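Local coordinates for protein oligogalacturonate lyase (PDB 3PE7) that cleaves short oligogalacturonates from pectin breakdown by beta-elimination in the cytoplasm, probably with the help of a bound manganese ion, at residues L75-L88 with L95-L109. Numbering follows the deposited sequence.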
ATOM      1  N   LEU A  75      -9.034  14.897  10.064  1.00 11.05           N
ATOM      2  CA  LEU A  75      -9.999  14.724   8.964  1.00 11.26           C
ATOM      3  C   LEU A  75     -11.194  13.869   9.352  1.00 11.53           C
ATOM      4  O   LEU A  75     -12.298  14.105   8.886  1.00 11.84           O
ATOM      5  CB  LEU A  75      -9.331  14.090   7.741  1.00 11.44           C
ATOM      6  CG  LEU A  75      -8.119  14.817   7.139  1.00  9.75           C
ATOM      7  CD1 LEU A  75      -7.608  14.004   5.944  1.00  9.52           C
ATOM      8  CD2 LEU A  75      -8.518  16.222   6.690  1.00 10.62           C
ATOM      9  N   THR A  76     -10.946  12.824  10.133  1.00 11.86           N
ATOM     10  CA  THR A  76     -12.009  11.893  10.520  1.00 12.09           C
ATOM     11  C   THR A  76     -11.979  11.723  12.056  1.00 12.80           C
ATOM     12  O   THR A  76     -10.975  12.035  12.709  1.00 11.55           O
ATOM     13  CB  THR A  76     -11.860  10.522   9.807  1.00 12.48           C
ATOM     14  OG1 THR A  76     -10.646   9.874  10.234  1.00 12.18           O
ATOM     15  CG2 THR A  76     -11.830  10.678   8.281  1.00 11.18           C
ATOM     16  N   GLU A  77     -13.088  11.235  12.613  1.00 13.08           N
ATOM     17  CA  GLU A  77     -13.175  11.019  14.042  1.00 14.48           C
ATOM     18  C   GLU A  77     -13.961   9.754  14.347  1.00 14.77           C
ATOM     19  O   GLU A  77     -14.724   9.259  13.510  1.00 15.43           O
ATOM     20  CB  GLU A  77     -13.794  12.254  14.722  1.00 15.14           C
ATOM     21  CG  GLU A  77     -15.225  12.561  14.296  1.00 18.46           C
ATOM     22  CD  GLU A  77     -15.788  13.845  14.909  1.00 21.40           C
ATOM     23  OE1 GLU A  77     -15.026  14.639  15.498  1.00 20.59           O
ATOM     24  OE2 GLU A  77     -17.017  14.072  14.802  1.00 24.88           O
ATOM     25  N   GLY A  78     -13.762   9.228  15.550  1.00 15.48           N
ATOM     26  CA  GLY A  78     -14.465   8.028  15.974  1.00 16.00           C
ATOM     27  C   GLY A  78     -13.602   6.784  15.950  1.00 15.93           C
ATOM     28  O   GLY A  78     -12.423   6.848  15.611  1.00 15.65           O
ATOM     29  N   ARG A  79     -14.196   5.639  16.284  1.00 17.29           N
ATOM     30  CA  ARG A  79     -13.406   4.430  16.584  1.00 17.76           C
ATOM     31  C   ARG A  79     -13.190   3.364  15.491  1.00 18.09           C
ATOM     32  O   ARG A  79     -12.477   2.373  15.728  1.00 19.49           O
ATOM     33  CB  ARG A  79     -13.959   3.761  17.862  1.00 18.33           C
ATOM     34  CG  ARG A  79     -13.840   4.659  19.096  1.00 18.91           C
ATOM     35  N   GLY A  80     -13.774   3.550  14.318  1.00 16.71           N
ATOM     36  CA  GLY A  80     -13.744   2.499  13.298  1.00 15.26           C
ATOM     37  C   GLY A  80     -13.024   2.796  11.995  1.00 14.47           C
ATOM     38  O   GLY A  80     -13.345   2.202  10.974  1.00 13.79           O
ATOM     39  N   ASP A  81     -12.053   3.710  12.012  1.00 13.35           N
ATOM     40  CA  ASP A  81     -11.349   4.042  10.757  1.00 13.49           C
ATOM     41  C   ASP A  81     -10.302   3.001  10.438  1.00 13.06           C
ATOM     42  O   ASP A  81      -9.530   2.612  11.318  1.00 14.47           O
ATOM     43  CB  ASP A  81     -10.637   5.397  10.836  1.00 13.95           C
ATOM     44  CG  ASP A  81     -11.587   6.557  11.063  1.00 14.57           C
ATOM     45  OD1 ASP A  81     -12.818   6.386  10.894  1.00 15.12           O
ATOM     46  OD2 ASP A  81     -11.077   7.643  11.430  1.00 16.41           O
ATOM     47  N   ASN A  82     -10.251   2.577   9.180  1.00 12.25           N
ATOM     48  CA  ASN A  82      -9.089   1.854   8.690  1.00 11.21           C
ATOM     49  C   ASN A  82      -8.180   2.923   8.115  1.00 10.21           C
ATOM     50  O   ASN A  82      -8.487   3.513   7.077  1.00  9.87           O
ATOM     51  CB  ASN A  82      -9.472   0.841   7.620  1.00 11.53           C
ATOM     52  CG  ASN A  82      -8.277   0.116   7.045  1.00 14.06           C
ATOM     53  OD1 ASN A  82      -7.250   0.727   6.718  1.00 12.97           O
ATOM     54  ND2 ASN A  82      -8.412  -1.205   6.891  1.00 15.66           N
ATOM     55  N   THR A  83      -7.088   3.184   8.823  1.00 10.42           N
ATOM     56  CA  THR A  83      -6.183   4.279   8.484  1.00  9.46           C
ATOM     57  C   THR A  83      -5.095   3.875   7.481  1.00  9.34           C
ATOM     58  O   THR A  83      -4.177   4.664   7.186  1.00  9.76           O
ATOM     59  CB  THR A  83      -5.546   4.925   9.739  1.00  9.91           C
ATOM     60  OG1 THR A  83      -4.984   3.904  10.583  1.00 10.38           O
ATOM     61  CG2 THR A  83      -6.611   5.727  10.508  1.00  9.29           C
ATOM     62  N   PHE A  84      -5.207   2.675   6.925  1.00  9.10           N
ATOM     63  CA  PHE A  84      -4.180   2.222   5.994  1.00  9.14           C
ATOM     64  C   PHE A  84      -4.624   2.307   4.543  1.00  9.12           C
ATOM     65  O   PHE A  84      -3.833   2.653   3.666  1.00  8.35           O
ATOM     66  CB  PHE A  84      -3.748   0.779   6.321  1.00  8.10           C
ATOM     67  CG  PHE A  84      -3.001   0.683   7.619  1.00  9.51           C
ATOM     68  CD1 PHE A  84      -3.701   0.662   8.836  1.00 10.44           C
ATOM     69  CD2 PHE A  84      -1.612   0.652   7.634  1.00  9.88           C
ATOM     70  CE1 PHE A  84      -3.011   0.587  10.037  1.00 10.92           C
ATOM     71  CE2 PHE A  84      -0.920   0.578   8.824  1.00 10.26           C
ATOM     72  CZ  PHE A  84      -1.614   0.549  10.019  1.00 10.79           C
ATOM     73  N   GLY A  85      -5.890   1.984   4.299  1.00  9.32           N
ATOM     74  CA  GLY A  85      -6.369   1.835   2.925  1.00  9.79           C
ATOM     75  C   GLY A  85      -6.745   3.135   2.231  1.00  9.78           C
ATOM     76  O   GLY A  85      -7.067   3.114   1.039  1.00 10.95           O
ATOM     77  N   GLY A  86      -6.721   4.244   2.964  1.00 10.11           N
ATOM     78  CA  GLY A  86      -7.272   5.514   2.468  1.00 10.03           C
ATOM     79  C   GLY A  86      -6.397   6.154   1.417  1.00 10.49           C
ATOM     80  O   GLY A  86      -5.192   5.936   1.393  1.00 11.25           O
ATOM     81  N   PHE A  87      -7.021   6.946   0.546  1.00  9.79           N
ATOM     82  CA  PHE A  87      -6.284   7.632  -0.514  1.00 10.20           C
ATOM     83  C   PHE A  87      -6.917   8.980  -0.845  1.00 10.78           C
ATOM     84  O   PHE A  87      -8.111   9.209  -0.625  1.00 10.85           O
ATOM     85  CB  PHE A  87      -6.185   6.753  -1.760  1.00 10.30           C
ATOM     86  CG  PHE A  87      -7.516   6.394  -2.378  1.00 10.38           C
ATOM     87  CD1 PHE A  87      -8.058   7.175  -3.399  1.00 11.21           C
ATOM     88  CD2 PHE A  87      -8.214   5.266  -1.951  1.00 12.34           C
ATOM     89  CE1 PHE A  87      -9.303   6.829  -3.989  1.00 11.33           C
ATOM     90  CE2 PHE A  87      -9.452   4.902  -2.534  1.00 11.00           C
ATOM     91  CZ  PHE A  87      -9.999   5.680  -3.546  1.00 11.67           C
ATOM     92  N   LEU A  88      -6.093   9.877  -1.359  1.00 10.46           N
ATOM     93  CA  LEU A  88      -6.562  11.160  -1.872  1.00 10.60           C
ATOM     94  C   LEU A  88      -7.025  11.004  -3.313  1.00 10.60           C
ATOM     95  O   LEU A  88      -6.473  10.215  -4.084  1.00 10.72           O
ATOM     96  CB  LEU A  88      -5.431  12.196  -1.815  1.00  9.97           C
ATOM     97  CG  LEU A  88      -4.888  12.503  -0.415  1.00 11.32           C
ATOM     98  CD1 LEU A  88      -3.716  13.536  -0.519  1.00 12.46           C
ATOM     99  CD2 LEU A  88      -6.026  12.984   0.480  1.00 13.43           C
ATOM    100  N   LEU A  95     -10.854  12.670   0.363  1.00 11.94           N
ATOM    101  CA  LEU A  95     -10.275  11.455   0.929  1.00 11.01           C
ATOM    102  C   LEU A  95     -11.300  10.331   0.816  1.00 11.42           C
ATOM    103  O   LEU A  95     -12.469  10.531   1.137  1.00 11.58           O
ATOM    104  CB  LEU A  95      -9.919  11.663   2.397  1.00 11.00           C
ATOM    105  CG  LEU A  95      -9.791  10.437   3.310  1.00 10.31           C
ATOM    106  CD1 LEU A  95      -8.537   9.614   2.966  1.00 11.76           C
ATOM    107  CD2 LEU A  95      -9.752  10.921   4.756  1.00 10.56           C
ATOM    108  N   PHE A  96     -10.865   9.168   0.343  1.00 10.74           N
ATOM    109  CA  PHE A  96     -11.688   7.944   0.381  1.00 11.30           C
ATOM    110  C   PHE A  96     -11.095   6.974   1.394  1.00 11.49           C
ATOM    111  O   PHE A  96      -9.878   6.771   1.425  1.00 11.19           O
ATOM    112  CB  PHE A  96     -11.739   7.266  -0.984  1.00 10.48           C
ATOM    113  CG  PHE A  96     -12.499   8.050  -2.016  1.00 11.38           C
ATOM    114  CD1 PHE A  96     -11.851   9.012  -2.793  1.00 10.77           C
ATOM    115  CD2 PHE A  96     -13.858   7.825  -2.211  1.00 10.53           C
ATOM    116  CE1 PHE A  96     -12.565   9.749  -3.764  1.00 12.70           C
ATOM    117  CE2 PHE A  96     -14.580   8.545  -3.186  1.00 11.97           C
ATOM    118  CZ  PHE A  96     -13.934   9.515  -3.953  1.00 11.22           C
ATOM    119  N   TYR A  97     -11.951   6.383   2.230  1.00 11.63           N
ATOM    120  CA  TYR A  97     -11.483   5.414   3.219  1.00 11.45           C
ATOM    121  C   TYR A  97     -12.654   4.548   3.669  1.00 12.29           C
ATOM    122  O   TYR A  97     -13.811   4.860   3.385  1.00 12.15           O
ATOM    123  CB  TYR A  97     -10.859   6.135   4.433  1.00 11.63           C
ATOM    124  CG  TYR A  97     -11.884   6.716   5.385  1.00 12.02           C
ATOM    125  CD1 TYR A  97     -12.579   7.894   5.077  1.00 12.81           C
ATOM    126  CD2 TYR A  97     -12.169   6.086   6.605  1.00 13.81           C
ATOM    127  CE1 TYR A  97     -13.523   8.430   5.961  1.00 12.94           C
ATOM    128  CE2 TYR A  97     -13.122   6.624   7.487  1.00 12.97           C
ATOM    129  CZ  TYR A  97     -13.790   7.785   7.158  1.00 14.31           C
ATOM    130  OH  TYR A  97     -14.739   8.316   8.014  1.00 14.77           O
ATOM    131  N   VAL A  98     -12.344   3.468   4.377  1.00 12.33           N
ATOM    132  CA  VAL A  98     -13.374   2.560   4.892  1.00 12.17           C
ATOM    133  C   VAL A  98     -13.568   2.749   6.409  1.00 12.64           C
ATOM    134  O   VAL A  98     -12.607   2.730   7.200  1.00 12.46           O
ATOM    135  CB  VAL A  98     -13.054   1.089   4.596  1.00 11.90           C
ATOM    136  CG1 VAL A  98     -14.161   0.166   5.177  1.00 12.10           C
ATOM    137  CG2 VAL A  98     -12.904   0.859   3.098  1.00 12.96           C
ATOM    138  N   LYS A  99     -14.828   2.929   6.789  1.00 12.85           N
ATOM    139  CA  LYS A  99     -15.210   3.089   8.185  1.00 14.20           C
ATOM    140  C   LYS A  99     -16.024   1.871   8.607  1.00 15.10           C
ATOM    141  O   LYS A  99     -16.888   1.393   7.857  1.00 14.47           O
ATOM    142  CB  LYS A  99     -16.033   4.356   8.365  1.00 14.69           C
ATOM    143  CG  LYS A  99     -16.042   4.915   9.799  1.00 19.21           C
ATOM    144  CD  LYS A  99     -17.244   5.823  10.039  1.00 25.63           C
ATOM    145  CE  LYS A  99     -17.475   6.817   8.905  1.00 29.00           C
ATOM    146  NZ  LYS A  99     -18.407   7.938   9.267  1.00 33.08           N
ATOM    147  N   ASP A 100     -15.713   1.366   9.801  1.00 16.06           N
ATOM    148  CA  ASP A 100     -16.419   0.234  10.402  1.00 17.69           C
ATOM    149  C   ASP A 100     -16.414  -1.020   9.546  1.00 18.06           C
ATOM    150  O   ASP A 100     -17.351  -1.821   9.597  1.00 19.44           O
ATOM    151  CB  ASP A 100     -17.838   0.645  10.836  1.00 18.49           C
ATOM    152  CG  ASP A 100     -17.820   1.612  11.994  1.00 19.99           C
ATOM    153  OD1 ASP A 100     -16.974   1.447  12.896  1.00 23.32           O
ATOM    154  OD2 ASP A 100     -18.635   2.556  11.997  1.00 24.56           O
ATOM    155  N   GLY A 101     -15.349  -1.189   8.762  1.00 17.63           N
ATOM    156  CA  GLY A 101     -15.185  -2.349   7.909  1.00 16.96           C
ATOM    157  C   GLY A 101     -16.061  -2.438   6.669  1.00 16.80           C
ATOM    158  O   GLY A 101     -15.742  -3.194   5.766  1.00 17.61           O
ATOM    159  N   ARG A 102     -17.134  -1.656   6.607  1.00 16.59           N
ATOM    160  CA  ARG A 102     -18.205  -1.883   5.614  1.00 16.30           C
ATOM    161  C   ARG A 102     -18.568  -0.652   4.779  1.00 15.20           C
ATOM    162  O   ARG A 102     -19.104  -0.781   3.675  1.00 15.33           O
ATOM    163  CB  ARG A 102     -19.481  -2.390   6.324  1.00 16.74           C
ATOM    164  CG  ARG A 102     -20.127  -1.331   7.223  1.00 21.11           C
ATOM    165  CD  ARG A 102     -20.956  -1.902   8.366  1.00 28.64           C
ATOM    166  NE  ARG A 102     -21.162  -0.895   9.416  1.00 32.79           N
ATOM    167  CZ  ARG A 102     -21.956  -1.034  10.478  1.00 33.39           C
ATOM    168  NH1 ARG A 102     -22.658  -2.149  10.675  1.00 34.63           N
ATOM    169  NH2 ARG A 102     -22.051  -0.037  11.348  1.00 34.70           N
ATOM    170  N   ASN A 103     -18.309   0.532   5.316  1.00 14.46           N
ATOM    171  CA  ASN A 103     -18.768   1.768   4.683  1.00 14.17           C
ATOM    172  C   ASN A 103     -17.639   2.476   3.953  1.00 14.06           C
ATOM    173  O   ASN A 103     -16.725   2.998   4.605  1.00 13.69           O
ATOM    174  CB  ASN A 103     -19.333   2.722   5.740  1.00 13.85           C
ATOM    175  CG  ASN A 103     -20.572   2.169   6.427  1.00 16.19           C
ATOM    176  OD1 ASN A 103     -21.425   1.567   5.787  1.00 19.31           O
ATOM    177  ND2 ASN A 103     -20.662   2.357   7.743  1.00 19.50           N
ATOM    178  N   LEU A 104     -17.699   2.466   2.619  1.00 13.87           N
ATOM    179  CA  LEU A 104     -16.728   3.214   1.828  1.00 14.30           C
ATOM    180  C   LEU A 104     -17.154   4.681   1.837  1.00 13.78           C
ATOM    181  O   LEU A 104     -18.239   5.025   1.335  1.00 14.91           O
ATOM    182  CB  LEU A 104     -16.622   2.641   0.404  1.00 14.77           C
ATOM    183  CG  LEU A 104     -15.459   3.116  -0.495  1.00 18.29           C
ATOM    184  CD1 LEU A 104     -15.590   4.587  -0.937  1.00 22.86           C
ATOM    185  CD2 LEU A 104     -14.080   2.876   0.119  1.00 20.11           C
ATOM    186  N   MET A 105     -16.312   5.533   2.415  1.00 12.55           N
ATOM    187  CA  MET A 105     -16.640   6.933   2.662  1.00 12.37           C
ATOM    188  C   MET A 105     -15.854   7.843   1.731  1.00 12.90           C
ATOM    189  O   MET A 105     -14.728   7.516   1.354  1.00 12.88           O
ATOM    190  CB  MET A 105     -16.266   7.338   4.095  1.00 12.49           C
ATOM    191  CG  MET A 105     -16.788   6.429   5.201  1.00 12.19           C
ATOM    192  SD  MET A 105     -18.603   6.414   5.249  1.00 14.29           S
ATOM    193  CE  MET A 105     -18.933   8.129   5.587  1.00 13.10           C
ATOM    194  N   ARG A 106     -16.460   8.978   1.393  1.00 12.11           N
ATOM    195  CA  ARG A 106     -15.784  10.091   0.729  1.00 12.50           C
ATOM    196  C   ARG A 106     -15.833  11.309   1.631  1.00 13.11           C
ATOM    197  O   ARG A 106     -16.911  11.733   2.091  1.00 13.00           O
ATOM    198  CB  ARG A 106     -16.438  10.415  -0.625  1.00 11.97           C
ATOM    199  CG  ARG A 106     -15.693  11.505  -1.442  1.00 12.77           C
ATOM    200  CD  ARG A 106     -16.533  11.946  -2.658  1.00 15.17           C
ATOM    201  NE  ARG A 106     -15.853  12.984  -3.441  1.00 15.52           N
ATOM    202  CZ  ARG A 106     -15.874  14.286  -3.173  1.00 16.63           C
ATOM    203  NH1 ARG A 106     -16.551  14.777  -2.138  1.00 17.49           N
ATOM    204  NH2 ARG A 106     -15.215  15.122  -3.968  1.00 20.23           N
ATOM    205  N   VAL A 107     -14.665  11.876   1.912  1.00 13.31           N
ATOM    206  CA  VAL A 107     -14.592  13.069   2.737  1.00 13.16           C
ATOM    207  C   VAL A 107     -14.204  14.254   1.846  1.00 14.11           C
ATOM    208  O   VAL A 107     -13.151  14.220   1.191  1.00 14.07           O
ATOM    209  CB  VAL A 107     -13.544  12.926   3.877  1.00 13.16           C
ATOM    210  CG1 VAL A 107     -13.564  14.134   4.766  1.00 11.66           C
ATOM    211  CG2 VAL A 107     -13.797  11.649   4.678  1.00 13.49           C
ATOM    212  N   ASP A 108     -15.052  15.286   1.835  1.00 14.53           N
ATOM    213  CA  ASP A 108     -14.746  16.550   1.155  1.00 15.87           C
ATOM    214  C   ASP A 108     -13.663  17.260   1.963  1.00 15.92           C
ATOM    215  O   ASP A 108     -13.853  17.568   3.134  1.00 15.48           O
ATOM    216  CB  ASP A 108     -16.018  17.408   1.053  1.00 16.11           C
ATOM    217  CG  ASP A 108     -15.806  18.690   0.256  1.00 19.40           C
ATOM    218  OD1 ASP A 108     -15.024  19.555   0.681  1.00 22.89           O
ATOM    219  OD2 ASP A 108     -16.451  18.842  -0.794  1.00 26.18           O
ATOM    220  N   LEU A 109     -12.494  17.487   1.363  1.00 16.51           N
ATOM    221  CA  LEU A 109     -11.380  18.041   2.138  1.00 17.38           C
ATOM    222  C   LEU A 109     -11.529  19.522   2.510  1.00 17.99           C
ATOM    223  O   LEU A 109     -10.875  19.999   3.438  1.00 19.31           O
ATOM    224  CB  LEU A 109     -10.040  17.766   1.456  1.00 17.11           C
ATOM    225  CG  LEU A 109      -9.539  16.318   1.477  1.00 17.81           C
ATOM    226  CD1 LEU A 109      -8.180  16.255   0.772  1.00 17.45           C
ATOM    227  CD2 LEU A 109      -9.434  15.761   2.909  1.00 18.49           C
TER
HETATM  228  O   HOH W   1     -14.939   7.924  10.893  1.00 23.40           O
HETATM  229  O   HOH W   2     -12.826   0.162   8.627  1.00 16.74           O
HETATM  230  O   HOH W   3      -9.591   2.648   4.522  1.00  8.99           O
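Tyr-97 meets the segment 75-88 at both ends of its side chain. CB rests against Gly-86 CA, where the lack of a side chain lets the backbones close in. A chi1 of 77° sets CG between the backbone N and the carbonyl carbon and carries the ring out between Thr-76 and Asp-81. Tyr-97 CE1 then meets the methyl CG2 of Thr-76 at 3.6 Å, while Tyr-97 CE2 lies 3.4 Å from OD1 of Asp-81, whose carboxylate plane stands steeply to the ring. At the tip, OH bonds to Glu-114 on strand 114-119, and a water bridges it to Asp-81 OD1; tyrosine is long enough to pack on the methyl and still reach that glutamate. Threonine suits its place doubly: its methyl packs on the tyrosine while Thr-76 OG1 donates to Asp-81 OD2 at 2.6 Å, fixing the carboxylate. These residues belong to one blade of the seven-bladed beta-propeller, a four-stranded antiparallel sheet with 87-88 outermost on one side. Phe-87 and Phe-96 form an antiparallel hydrogen-bonded pair between 87-88 and its neighbour 94-99. Phe-96 CB sits over a face of the Phe-87 ring, a CH-pi contact; the near-parallel rings themselves barely overlap. In the preceding loop Asn-82 N bonds nearly straight to Val-98 O at 3.1 Å, while the side-chain carbonyl of asparagine, Asn-82 OD1, receives Phe-84 N, an Asx turn, and Gly-85 N.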